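Local coordinates for protein cytochrome c (Pseudomonas aeruginosa, PDB 6RTE) that oxidises dihydro-heme d1 as the dehydrogenase NirN in heme d1 biosynthesis, joining a heme c domain to an eight-bladed beta-propeller, at residues A[69-73]-A[74-78]. Sequence-based numbering, arbitrary orientation.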
loop_
_atom_site.group_PDB
_atom_site.type_symbol
_atom_site.label_atom_id
_atom_site.label_comp_id
_atom_site.label_asym_id
_atom_site.label_seq_id
_atom_site.Cartn_x
_atom_site.Cartn_y
_atom_site.Cartn_z
ATOM N N SER A 69 5.791 -13.354 -5.891
ATOM C CA SER A 69 5.584 -13.819 -4.518
ATOM C C SER A 69 4.123 -14.067 -4.187
ATOM O O SER A 69 3.828 -14.843 -3.273
ATOM C CB SER A 69 6.168 -12.796 -3.531
ATOM O OG SER A 69 5.440 -11.573 -3.562
ATOM N N ARG A 70 3.199 -13.439 -4.906
ATOM C CA ARG A 70 1.780 -13.632 -4.668
ATOM C C ARG A 70 1.130 -14.571 -5.675
ATOM O O ARG A 70 -0.079 -14.796 -5.595
ATOM C CB ARG A 70 1.047 -12.285 -4.696
ATOM C CG ARG A 70 0.801 -11.670 -3.334
ATOM C CD ARG A 70 1.986 -10.858 -2.849
ATOM N NE ARG A 70 1.554 -9.640 -2.160
ATOM C CZ ARG A 70 2.372 -8.662 -1.778
ATOM N NH1 ARG A 70 3.672 -8.746 -2.015
ATOM N NH2 ARG A 70 1.885 -7.596 -1.160
ATOM N N LEU A 71 1.898 -15.118 -6.611
ATOM C CA LEU A 71 1.382 -15.976 -7.673
ATOM C C LEU A 71 1.990 -17.362 -7.491
ATOM O O LEU A 71 3.204 -17.531 -7.622
ATOM C CB LEU A 71 1.732 -15.400 -9.046
ATOM C CG LEU A 71 1.177 -16.132 -10.272
ATOM C CD1 LEU A 71 -0.341 -15.937 -10.377
ATOM C CD2 LEU A 71 1.888 -15.649 -11.531
ATOM N N LYS A 72 1.160 -18.343 -7.185
ATOM C CA LYS A 72 1.665 -19.704 -7.024
ATOM C C LYS A 72 2.113 -20.255 -8.376
ATOM O O LYS A 72 1.498 -19.954 -9.407
ATOM C CB LYS A 72 0.594 -20.605 -6.416
ATOM C CG LYS A 72 0.303 -20.303 -4.952
ATOM C CD LYS A 72 -0.539 -21.399 -4.311
ATOM C CE LYS A 72 -1.045 -20.990 -2.925
ATOM N NZ LYS A 72 -1.962 -19.813 -2.984
ATOM N N PRO A 73 3.182 -21.056 -8.407
ATOM C CA PRO A 73 3.658 -21.584 -9.700
ATOM C C PRO A 73 2.597 -22.305 -10.507
ATOM O O PRO A 73 2.612 -22.223 -11.745
ATOM C CB PRO A 73 4.798 -22.516 -9.274
ATOM C CG PRO A 73 5.369 -21.803 -8.058
ATOM C CD PRO A 73 4.138 -21.337 -7.320
ATOM N N ALA A 74 1.668 -23.007 -9.851
ATOM C CA ALA A 74 0.588 -23.650 -10.588
ATOM C C ALA A 74 -0.305 -22.614 -11.263
ATOM O O ALA A 74 -0.832 -22.864 -12.355
ATOM C CB ALA A 74 -0.231 -24.546 -9.653
ATOM N N GLN A 75 -0.471 -21.443 -10.637
ATOM C CA GLN A 75 -1.259 -20.378 -11.251
ATOM C C GLN A 75 -0.494 -19.721 -12.394
ATOM O O GLN A 75 -1.085 -19.375 -13.426
ATOM C CB GLN A 75 -1.652 -19.348 -10.192
ATOM C CG GLN A 75 -2.465 -19.946 -9.041
ATOM C CD GLN A 75 -2.634 -18.991 -7.867
ATOM O OE1 GLN A 75 -1.796 -18.114 -7.630
ATOM N NE2 GLN A 75 -3.728 -19.155 -7.127
ATOM N N ALA A 76 0.822 -19.539 -12.233
ATOM C CA ALA A 76 1.639 -19.054 -13.345
ATOM C C ALA A 76 1.563 -20.008 -14.530
ATOM O O ALA A 76 1.467 -19.573 -15.684
ATOM C CB ALA A 76 3.090 -18.880 -12.904
ATOM N N ARG A 77 1.608 -21.317 -14.262
ATOM C CA ARG A 77 1.527 -22.296 -15.340
ATOM C C ARG A 77 0.237 -22.132 -16.133
ATOM O O ARG A 77 0.245 -22.181 -17.370
ATOM C CB ARG A 77 1.618 -23.702 -14.760
ATOM C CG ARG A 77 1.897 -24.781 -15.786
ATOM C CD ARG A 77 2.126 -26.123 -15.113
ATOM N NE ARG A 77 2.515 -27.143 -16.082
ATOM C CZ ARG A 77 1.653 -27.835 -16.821
ATOM N NH1 ARG A 77 0.347 -27.631 -16.700
ATOM N NH2 ARG A 77 2.105 -28.740 -17.684
ATOM N N GLU A 78 -0.887 -21.936 -15.439
ATOM C CA GLU A 78 -2.157 -21.798 -16.139
ATOM C C GLU A 78 -2.207 -20.503 -16.932
ATOM O O GLU A 78 -2.793 -20.470 -18.022
ATOM C CB GLU A 78 -3.316 -21.875 -15.144
ATOM C CG GLU A 78 -3.448 -23.227 -14.444
ATOM C CD GLU A 78 -3.999 -24.323 -15.356
ATOM O OE1 GLU A 78 -4.176 -24.072 -16.568
ATOM O OE2 GLU A 78 -4.260 -25.439 -14.856
#
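Gln75 reaches back over the start of helix 73-82 and takes the backbone N-H of Lys72, the N-cap residue, on its side-chain oxygen: Lys72 N to Gln75 OE1 is 3.0 Å. The donor stands 39° out of the amide plane. CG of Gln75 lies anti to its own carbonyl carbon (chi1 -59°) and the chain runs on extended, which carries OE1 back to that N-H. Lys72 O opens the helical bonding, accepting Ala76 N at 2.9 Å and, more weakly, Gln75 N. Pro73 suits the first helical turn, where no N-H is needed, and its own carbonyl receives Arg77 N.

The tightly packed part is apolar, where Leu71 meets the helix. Leu71 CD2 rests on Ala76 CB at 3.7 Å, while CD1 touches Gln75 CB; a methyl as small as that of buried Ala76 lets the leucine, a heme c pocket residue, and Tyr109 of helix 98-109 both approach. On the solvent side the packing is looser: Gln75 OE1 passes 3.7 Å from Lys72 CB, and the lysine chain remains exposed. Arg77 extends away to salt bridges with Asp98 and Asp102. This is one half of a capping box, with glutamine at N3 where glutamate is usual and an N-cap lysine that has no side-chain acceptor to return the bond, beginning a helix beside the heme of a cytochrome c domain.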